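Local coordinates for DNA repair protein PprA (Deinococcus deserti, PDB 6MC8) that binds DNA and forms filaments, takes part in radiation-induced DNA repair and genome segregation, and may have aspartic-type endopeptidase activity, at residues V160-A165 with T183-E188; T170-G175 with A191-R196; W209-S214 with G235-A240. The protein carries 2 engineered substitutions. All blocks are in the same frame, centred on the assembly; numbering follows the deposited sequence.

Interaction 1. Residues V160-A165 with T183-E188; sequences VLIEDA and TWRQGE
With CG anti to the backbone N (chi1 175°) and the next torsion also extended, the side chain of Arg185 runs straight out from strand 179-186 towards Leu161 and Ile162, then bends about its CG-CD bond (chi3 -73°), which brings the guanidinium edge-on to the end of helix 156-163. Two successive carbonyls of the last helical turn receive it. NH1 donates to Leu161 O at 2.7 Å, a bond in the plane of both the carbonyl and the guanidinium. NH2 donates to Ile162 O at 2.6 Å, on a lone pair of that oxygen, although the oxygen is tilted about 31° from the guanidinium plane. Both bonds are bent at the hydrogen, the one from NH2 more so. Ala165 O also stands near NH1, placed obliquely and at too poor an angle to bond. The branch CG2 of Ile162 lies 3.9 Å from Arg185 NH2, the two side chains crossing at about a right angle. Outside the pair, Arg185 NH2 has a further acceptor in Gly271 O, and Val160 and Leu161 on the helix pack against Val160 of the second subunit. The arrangement is an arginine side chain hydrogen-bonded to carbonyls near the C-terminal end of helix 156-163, where carbonyls usually lack the amides of a next turn; here a buried cation answers two of them. The negative end of the helix dipole would be expected to stabilise that charge, while two anchored nitrogens limit rotation of the guanidinium and tie helix to sheet.

Interaction 2. Residues T170-G175 with A191-R196; sequences THWTPG and AVEVHR
In the antiparallel sheet that contains strands 168-176, 179-186 and 189-195, Trp172 reaches across the intervening strand 179-186 to Glu193 and His195, two residues of strand 189-195 whose CB atoms lie on the same side of the sheet. The link is therefore made by side chains over one face, and no hydrogen bond joins residues 170-175 to 191-196. The indole has CG beside the backbone N (chi1 -68°), which swings its six-membered ring towards the far strand. Its CH2 corner touches both partners, standing 3.6 Å from Glu193 CD and 3.7 Å from each carboxylate oxygen, OE1 and OE2, of that residue. Ring and carboxylate planes are turned 61° apart. On the His195 side, Trp172 CZ3 and CH2 both lie 3.6 Å from His195 CB, while the imidazole itself is inclined to the indole by 47°, their ring centres 5.4 Å apart. The polar ends are held from elsewhere: Arg182 on strand 179-186 forms a salt bridge with Glu193 OE1, Ser261 is hydrogen-bonded to both Glu193 OE2 and His195 ND1, and Trp172 NE1 is hydrogen-bonded to Ser138 O. Those partners would tend to fix the carboxylate and imidazole against the tryptophan. With an alanine in place of Trp172, a gap would probably open beside Glu193 and His195, and Ser138 O would lose its indole partner. Glu193 itself is fully extended, and this carries its CD up to the indole corner, with OE1 also 4.2 Å from Trp172 CZ2.

Interaction 3. Residues W209-S214 with G235-A240; sequences WKVITS and GALLGA. Engineered in segment 209-214: Lys210 (natural residue Asp).
Val211 and Leu237 form the close part of this helix-helix contact, and the rest of the two segments draws apart around them. Leu237 has CG anti to its backbone N (chi1 -175°), and both of its methyls reach the valine: CD1 lies 3.8 Å from Val211 CG1, while CD2 lies 3.8 Å from Val211 CB. The two side chains meet at about a right angle, the leucine's two methyls sitting against CB and CG1 of the valine. Ile212 adds a looser touch, its CG1 being 4.3 Å from Leu237 CD1. Trp209 and the engineered Lys210 point away from residues 235-240, and both are exposed, as is Thr213, although Trp209 still touches Met233 of helix 218-237. There Thr213 OG1 lies over the centre of the indole, 3.2 Å above its plane, and donates to Trp209 O at 2.6 Å; that oxygen also accepts from Thr213 N. Ala300 and Leu303 of helix 274-304 touch Val211 and Leu237 respectively, extending the apolar patch to a third helix. With no polar bond across the pair, helices 200-213 and 218-237 are joined here by aliphatic packing, whose hold depends on shape and on exclusion of water.

How the interactions relate
Interactions 1 and 2 both reach the same antiparallel sheet: their centres lie 15 Å apart and their segments alternate along the chain. Strand 179-186 carries Arg185 towards the helix end and also lies between the strands bridged in interaction 2; Thr183 O is 2.8 Å from Thr170 N and Trp184 O is 2.8 Å from Ala191 N, both probable hydrogen bonds. Interaction 3 lies far along helix 274-304, which also packs on strand 189-195; its centre is about 47 Å from that of interaction 1. It is nearer to interaction 2, about 14 Å between nearest atoms. The three join their elements differently: an arginine on helix carbonyls, a tryptophan against glutamate and histidine, and aliphatic packing between helices.

Interaction 1. Residues V160-A165 with T183-E188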
loop_
_atom_site.group_PDB
_atom_site.type_symbol
_atom_site.label_atom_id
_atom_site.label_comp_id
_atom_site.label_asym_id
_atom_site.label_seq_id
_atom_site.Cartn_x
_atom_site.Cartn_y
_atom_site.Cartn_z
ATOM N N VAL A 160 2.244 5.196 -14.609
ATOM C CA VAL A 160 2.800 5.657 -13.343
ATOM C C VAL A 160 2.465 4.676 -12.223
ATOM O O VAL A 160 3.277 4.445 -11.320
ATOM C CB VAL A 160 2.298 7.083 -13.050
ATOM C CG1 VAL A 160 2.844 7.607 -11.740
ATOM C CG2 VAL A 160 2.671 8.014 -14.180
ATOM N N LEU A 161 1.284 4.058 -12.281
ATOM C CA LEU A 161 0.878 3.114 -11.242
ATOM C C LEU A 161 1.700 1.830 -11.297
ATOM O O LEU A 161 2.014 1.236 -10.260
ATOM C CB LEU A 161 -0.614 2.804 -11.376
ATOM C CG LEU A 161 -1.619 3.910 -11.053
ATOM C CD1 LEU A 161 -2.999 3.516 -11.520
ATOM C CD2 LEU A 161 -1.639 4.219 -9.579
ATOM N N ILE A 162 2.067 1.390 -12.498
ATOM C CA ILE A 162 2.859 0.172 -12.636
ATOM C C ILE A 162 4.323 0.446 -12.305
ATOM O O ILE A 162 4.944 -0.287 -11.528
ATOM C CB ILE A 162 2.682 -0.420 -14.047
ATOM C CG1 ILE A 162 1.281 -1.003 -14.213
ATOM C CG2 ILE A 162 3.687 -1.493 -14.331
ATOM C CD1 ILE A 162 0.921 -1.296 -15.640
ATOM N N GLU A 163 4.887 1.519 -12.865
ATOM C CA GLU A 163 6.310 1.797 -12.686
ATOM C C GLU A 163 6.619 2.303 -11.283
ATOM O O GLU A 163 7.560 1.830 -10.636
ATOM C CB GLU A 163 6.785 2.822 -13.715
ATOM C CG GLU A 163 6.879 2.323 -15.134
ATOM C CD GLU A 163 7.284 3.416 -16.097
ATOM O OE1 GLU A 163 7.288 4.592 -15.692
ATOM O OE2 GLU A 163 7.616 3.099 -17.252
ATOM N N ASP A 164 5.843 3.266 -10.798
ATOM C CA ASP A 164 6.249 4.086 -9.670
ATOM C C ASP A 164 5.477 3.810 -8.391
ATOM O O ASP A 164 5.967 4.139 -7.310
ATOM C CB ASP A 164 6.101 5.568 -10.031
ATOM C CG ASP A 164 6.973 5.969 -11.191
ATOM O OD1 ASP A 164 8.066 5.394 -11.341
ATOM O OD2 ASP A 164 6.551 6.843 -11.970
ATOM N N ALA A 165 4.297 3.222 -8.471
ATOM C CA ALA A 165 3.469 3.122 -7.285
ATOM C C ALA A 165 3.674 1.795 -6.565
ATOM O O ALA A 165 4.282 0.853 -7.072
ATOM C CB ALA A 165 1.997 3.304 -7.645
ATOM N N THR A 183 -6.801 -3.916 -13.250
ATOM C CA THR A 183 -5.400 -4.159 -12.941
ATOM C C THR A 183 -5.132 -3.760 -11.497
ATOM O O THR A 183 -5.602 -2.713 -11.045
ATOM C CB THR A 183 -4.497 -3.366 -13.908
ATOM O OG1 THR A 183 -4.673 -3.863 -15.241
ATOM C CG2 THR A 183 -3.025 -3.441 -13.518
ATOM N N TRP A 184 -4.401 -4.600 -10.765
ATOM C CA TRP A 184 -4.070 -4.262 -9.392
ATOM C C TRP A 184 -2.706 -4.821 -9.020
ATOM O O TRP A 184 -2.242 -5.812 -9.587
ATOM C CB TRP A 184 -5.150 -4.763 -8.425
ATOM C CG TRP A 184 -5.230 -6.244 -8.211
ATOM C CD1 TRP A 184 -4.756 -6.936 -7.142
ATOM C CD2 TRP A 184 -5.796 -7.214 -9.096
ATOM N NE1 TRP A 184 -5.015 -8.271 -7.288
ATOM C CE2 TRP A 184 -5.650 -8.471 -8.484
ATOM C CE3 TRP A 184 -6.414 -7.142 -10.349
ATOM C CZ2 TRP A 184 -6.108 -9.645 -9.072
ATOM C CZ3 TRP A 184 -6.863 -8.309 -10.929
ATOM C CH2 TRP A 184 -6.701 -9.542 -10.295
ATOM N N ARG A 185 -2.061 -4.151 -8.069
ATOM C CA ARG A 185 -0.829 -4.614 -7.448
ATOM C C ARG A 185 -1.077 -4.865 -5.968
ATOM O O ARG A 185 -1.705 -4.045 -5.295
ATOM C CB ARG A 185 0.313 -3.603 -7.630
ATOM C CG ARG A 185 1.595 -3.986 -6.892
ATOM C CD ARG A 185 2.756 -3.047 -7.127
ATOM N NE ARG A 185 3.320 -3.207 -8.457
ATOM C CZ ARG A 185 3.315 -2.265 -9.385
ATOM N NH1 ARG A 185 2.784 -1.084 -9.122
ATOM N NH2 ARG A 185 3.848 -2.501 -10.571
ATOM N N GLN A 186 -0.606 -6.005 -5.472
ATOM C CA GLN A 186 -0.602 -6.296 -4.045
ATOM C C GLN A 186 0.795 -6.766 -3.672
ATOM O O GLN A 186 1.171 -7.904 -3.967
ATOM C CB GLN A 186 -1.649 -7.341 -3.676
ATOM C CG GLN A 186 -1.797 -7.521 -2.184
ATOM C CD GLN A 186 -2.858 -8.523 -1.826
ATOM O OE1 GLN A 186 -3.441 -9.162 -2.697
ATOM N NE2 GLN A 186 -3.129 -8.662 -0.538
ATOM N N GLY A 187 1.561 -5.891 -3.030
ATOM C CA GLY A 187 2.930 -6.199 -2.676
ATOM C C GLY A 187 3.853 -6.176 -3.871
ATOM O O GLY A 187 4.053 -5.130 -4.491
ATOM N N GLU A 188 4.426 -7.326 -4.207
ATOM C CA GLU A 188 5.299 -7.450 -5.363
ATOM C C GLU A 188 4.578 -7.999 -6.581
ATOM O O GLU A 188 5.187 -8.111 -7.647
ATOM C CB GLU A 188 6.493 -8.345 -5.026
ATOM C CG GLU A 188 7.387 -7.803 -3.926
ATOM C CD GLU A 188 8.097 -6.529 -4.321
ATOM O OE1 GLU A 188 8.445 -6.382 -5.510
ATOM O OE2 GLU A 188 8.299 -5.669 -3.440
#

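Interaction 2. Residues T170-G175 with A191-R196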
loop_
_atom_site.group_PDB
_atom_site.type_symbol
_atom_site.label_atom_id
_atom_site.label_comp_id
_atom_site.label_asym_id
_atom_site.label_seq_id
_atom_site.Cartn_x
_atom_site.Cartn_y
_atom_site.Cartn_z
ATOM N N THR A 170 -7.381 -0.831 -10.000
ATOM C CA THR A 170 -8.292 -0.091 -10.897
ATOM C C THR A 170 -9.703 -0.655 -10.800
ATOM O O THR A 170 -9.900 -1.777 -10.363
ATOM C CB THR A 170 -7.833 -0.018 -12.350
ATOM O OG1 THR A 170 -7.967 -1.289 -12.946
ATOM C CG2 THR A 170 -6.403 0.401 -12.510
ATOM N N HIS A 171 -10.652 0.188 -11.171
ATOM C CA HIS A 171 -12.080 -0.143 -11.333
ATOM C C HIS A 171 -12.233 -0.825 -12.687
ATOM O O HIS A 171 -11.350 -0.795 -13.500
ATOM C CB HIS A 171 -12.956 1.117 -11.336
ATOM C CG HIS A 171 -13.402 1.678 -10.026
ATOM N ND1 HIS A 171 -14.257 1.040 -9.202
ATOM C CD2 HIS A 171 -13.184 2.866 -9.451
ATOM C CE1 HIS A 171 -14.487 1.780 -8.160
ATOM N NE2 HIS A 171 -13.853 2.878 -8.285
ATOM N N TRP A 172 -13.381 -1.403 -12.937
ATOM C CA TRP A 172 -13.635 -2.035 -14.222
ATOM C C TRP A 172 -13.598 -1.002 -15.340
ATOM O O TRP A 172 -14.123 0.104 -15.208
ATOM C CB TRP A 172 -14.993 -2.731 -14.221
ATOM C CG TRP A 172 -15.114 -3.930 -13.341
ATOM C CD1 TRP A 172 -15.782 -4.015 -12.162
ATOM C CD2 TRP A 172 -14.544 -5.218 -13.571
ATOM N NE1 TRP A 172 -15.678 -5.278 -11.648
ATOM C CE2 TRP A 172 -14.916 -6.036 -12.494
ATOM C CE3 TRP A 172 -13.752 -5.758 -14.584
ATOM C CZ2 TRP A 172 -14.534 -7.366 -12.406
ATOM C CZ3 TRP A 172 -13.369 -7.068 -14.491
ATOM C CH2 TRP A 172 -13.759 -7.862 -13.409
ATOM N N THR A 173 -12.954 -1.365 -16.444
ATOM C CA THR A 173 -12.941 -0.550 -17.643
ATOM C C THR A 173 -13.217 -1.470 -18.827
ATOM O O THR A 173 -12.916 -2.667 -18.757
ATOM C CB THR A 173 -11.595 0.213 -17.786
ATOM O OG1 THR A 173 -11.662 1.165 -18.852
ATOM C CG2 THR A 173 -10.436 -0.705 -18.032
ATOM N N PRO A 174 -13.875 -0.977 -19.878
ATOM C CA PRO A 174 -14.231 -1.859 -20.999
ATOM C C PRO A 174 -13.007 -2.299 -21.787
ATOM O O PRO A 174 -12.134 -1.494 -22.112
ATOM C CB PRO A 174 -15.161 -0.988 -21.849
ATOM C CG PRO A 174 -15.681 0.022 -20.923
ATOM C CD PRO A 174 -14.576 0.313 -19.975
ATOM N N GLY A 175 -12.999 -3.580 -22.125
ATOM C CA GLY A 175 -11.960 -4.180 -22.963
ATOM C C GLY A 175 -12.440 -4.660 -24.324
ATOM O O GLY A 175 -11.633 -5.237 -24.992
ATOM N N ALA A 191 -1.134 -7.811 -11.156
ATOM C CA ALA A 191 -2.157 -8.725 -11.629
ATOM C C ALA A 191 -3.169 -7.997 -12.496
ATOM O O ALA A 191 -3.397 -6.797 -12.330
ATOM C CB ALA A 191 -2.855 -9.401 -10.462
ATOM N N VAL A 192 -3.770 -8.731 -13.425
ATOM C CA VAL A 192 -4.784 -8.194 -14.320
ATOM C C VAL A 192 -5.865 -9.253 -14.517
ATOM O O VAL A 192 -5.567 -10.446 -14.657
ATOM C CB VAL A 192 -4.167 -7.716 -15.656
ATOM C CG1 VAL A 192 -3.412 -8.813 -16.364
ATOM C CG2 VAL A 192 -5.219 -7.129 -16.575
ATOM N N GLU A 193 -7.122 -8.827 -14.446
ATOM C CA GLU A 193 -8.273 -9.692 -14.646
ATOM C C GLU A 193 -8.971 -9.275 -15.928
ATOM O O GLU A 193 -9.121 -8.082 -16.191
ATOM C CB GLU A 193 -9.240 -9.606 -13.464
ATOM C CG GLU A 193 -10.448 -10.516 -13.571
ATOM C CD GLU A 193 -11.384 -10.385 -12.399
ATOM O OE1 GLU A 193 -11.117 -9.555 -11.512
ATOM O OE2 GLU A 193 -12.390 -11.112 -12.360
ATOM N N VAL A 194 -9.372 -10.254 -16.728
ATOM C CA VAL A 194 -10.176 -10.041 -17.923
ATOM C C VAL A 194 -11.459 -10.841 -17.760
ATOM O O VAL A 194 -11.414 -12.058 -17.564
ATOM C CB VAL A 194 -9.406 -10.449 -19.190
ATOM C CG1 VAL A 194 -10.319 -10.520 -20.369
ATOM C CG2 VAL A 194 -8.309 -9.452 -19.468
ATOM N N HIS A 195 -12.598 -10.160 -17.839
ATOM C CA HIS A 195 -13.882 -10.721 -17.443
ATOM C C HIS A 195 -14.915 -10.574 -18.550
ATOM O O HIS A 195 -15.179 -9.463 -19.013
ATOM C CB HIS A 195 -14.388 -10.033 -16.183
ATOM C CG HIS A 195 -15.722 -10.516 -15.717
ATOM N ND1 HIS A 195 -15.894 -11.711 -15.059
ATOM C CD2 HIS A 195 -16.950 -9.957 -15.808
ATOM C CE1 HIS A 195 -17.170 -11.869 -14.765
ATOM N NE2 HIS A 195 -17.833 -10.821 -15.212
ATOM N N ARG A 196 -15.510 -11.691 -18.949
ATOM C CA ARG A 196 -16.706 -11.692 -19.790
ATOM C C ARG A 196 -17.778 -12.459 -19.033
ATOM O O ARG A 196 -17.543 -13.627 -18.664
ATOM C CB ARG A 196 -16.457 -12.315 -21.158
ATOM C CG ARG A 196 -17.647 -12.163 -22.087
ATOM C CD ARG A 196 -17.469 -12.874 -23.407
ATOM N NE ARG A 196 -16.397 -12.317 -24.213
ATOM C CZ ARG A 196 -15.279 -12.966 -24.500
ATOM N NH1 ARG A 196 -15.090 -14.189 -24.039
ATOM N NH2 ARG A 196 -14.351 -12.392 -25.245
#

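Interaction 3. Residues W209-S214 with G235-A240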
loop_
_atom_site.group_PDB
_atom_site.type_symbol
_atom_site.label_atom_id
_atom_site.label_comp_id
_atom_site.label_asym_id
_atom_site.label_seq_id
_atom_site.Cartn_x
_atom_site.Cartn_y
_atom_site.Cartn_z
ATOM N N TRP A 209 -27.228 -24.273 -28.422
ATOM C CA TRP A 209 -27.281 -23.727 -29.774
ATOM C C TRP A 209 -26.315 -24.445 -30.705
ATOM O O TRP A 209 -26.599 -24.606 -31.894
ATOM C CB TRP A 209 -26.993 -22.225 -29.748
ATOM C CG TRP A 209 -26.833 -21.587 -31.111
ATOM C CD1 TRP A 209 -25.665 -21.188 -31.685
ATOM C CD2 TRP A 209 -27.866 -21.291 -32.064
ATOM N NE1 TRP A 209 -25.901 -20.658 -32.927
ATOM C CE2 TRP A 209 -27.246 -20.711 -33.183
ATOM C CE3 TRP A 209 -29.251 -21.460 -32.078
ATOM C CZ2 TRP A 209 -27.966 -20.296 -34.305
ATOM C CZ3 TRP A 209 -29.963 -21.050 -33.188
ATOM C CH2 TRP A 209 -29.320 -20.475 -34.285
ATOM N N LYS A 210 -25.176 -24.900 -30.178
ATOM C CA LYS A 210 -24.196 -25.583 -31.012
ATOM C C LYS A 210 -24.686 -26.966 -31.427
ATOM O O LYS A 210 -24.437 -27.407 -32.555
ATOM C CB LYS A 210 -22.861 -25.677 -30.275
ATOM C CG LYS A 210 -21.752 -26.292 -31.095
ATOM C CD LYS A 210 -20.443 -26.359 -30.343
ATOM C CE LYS A 210 -19.362 -26.955 -31.223
ATOM N NZ LYS A 210 -19.646 -28.383 -31.524
ATOM N N VAL A 211 -25.397 -27.658 -30.537
ATOM C CA VAL A 211 -25.903 -28.988 -30.862
ATOM C C VAL A 211 -27.059 -28.891 -31.852
ATOM O O VAL A 211 -27.136 -29.662 -32.816
ATOM C CB VAL A 211 -26.316 -29.730 -29.575
ATOM C CG1 VAL A 211 -26.923 -31.079 -29.895
ATOM C CG2 VAL A 211 -25.129 -29.913 -28.673
ATOM N N ILE A 212 -27.948 -27.914 -31.648
ATOM C CA ILE A 212 -29.144 -27.771 -32.477
ATOM C C ILE A 212 -28.780 -27.325 -33.891
ATOM O O ILE A 212 -29.338 -27.824 -34.875
ATOM C CB ILE A 212 -30.139 -26.812 -31.794
ATOM C CG1 ILE A 212 -30.716 -27.474 -30.548
ATOM C CG2 ILE A 212 -31.266 -26.399 -32.719
ATOM C CD1 ILE A 212 -31.487 -26.541 -29.671
ATOM N N THR A 213 -27.808 -26.419 -34.018
ATOM C CA THR A 213 -27.407 -25.932 -35.336
ATOM C C THR A 213 -26.662 -27.011 -36.118
ATOM O O THR A 213 -26.709 -27.033 -37.353
ATOM C CB THR A 213 -26.557 -24.665 -35.172
ATOM O OG1 THR A 213 -27.242 -23.755 -34.307
ATOM C CG2 THR A 213 -26.340 -23.952 -36.496
ATOM N N SER A 214 -26.031 -27.949 -35.419
ATOM C CA SER A 214 -25.324 -29.055 -36.044
ATOM C C SER A 214 -26.216 -30.267 -36.303
ATOM O O SER A 214 -25.699 -31.333 -36.646
ATOM C CB SER A 214 -24.129 -29.463 -35.180
ATOM O OG SER A 214 -23.439 -30.559 -35.749
ATOM N N GLY A 235 -33.825 -26.647 -22.376
ATOM C CA GLY A 235 -34.972 -27.501 -22.120
ATOM C C GLY A 235 -35.543 -28.118 -23.381
ATOM O O GLY A 235 -36.188 -29.167 -23.332
ATOM N N ALA A 236 -35.322 -27.474 -24.526
ATOM C CA ALA A 236 -35.709 -28.082 -25.791
ATOM C C ALA A 236 -34.762 -29.214 -26.155
ATOM O O ALA A 236 -35.188 -30.252 -26.671
ATOM C CB ALA A 236 -35.742 -27.028 -26.894
ATOM N N LEU A 237 -33.470 -29.031 -25.882
ATOM C CA LEU A 237 -32.493 -30.069 -26.185
ATOM C C LEU A 237 -32.585 -31.217 -25.188
ATOM O O LEU A 237 -32.337 -32.375 -25.537
ATOM C CB LEU A 237 -31.090 -29.468 -26.208
ATOM C CG LEU A 237 -29.941 -30.372 -26.632
ATOM C CD1 LEU A 237 -30.183 -30.893 -28.028
ATOM C CD2 LEU A 237 -28.643 -29.606 -26.581
ATOM N N LEU A 238 -32.970 -30.920 -23.945
ATOM C CA LEU A 238 -33.238 -31.977 -22.978
ATOM C C LEU A 238 -34.533 -32.721 -23.276
ATOM O O LEU A 238 -34.757 -33.794 -22.711
ATOM C CB LEU A 238 -33.290 -31.410 -21.560
ATOM C CG LEU A 238 -31.984 -30.923 -20.938
ATOM C CD1 LEU A 238 -32.258 -30.243 -19.618
ATOM C CD2 LEU A 238 -31.007 -32.060 -20.762
ATOM N N GLY A 239 -35.392 -32.172 -24.135
ATOM C CA GLY A 239 -36.581 -32.892 -24.544
ATOM C C GLY A 239 -36.293 -34.003 -25.531
ATOM O O GLY A 239 -37.090 -34.931 -25.671
ATOM N N ALA A 240 -35.163 -33.926 -26.223
ATOM C CA ALA A 240 -34.743 -34.968 -27.146
ATOM C C ALA A 240 -33.881 -36.029 -26.482
ATOM O O ALA A 240 -33.423 -36.949 -27.164
ATOM C CB ALA A 240 -33.989 -34.356 -28.327
#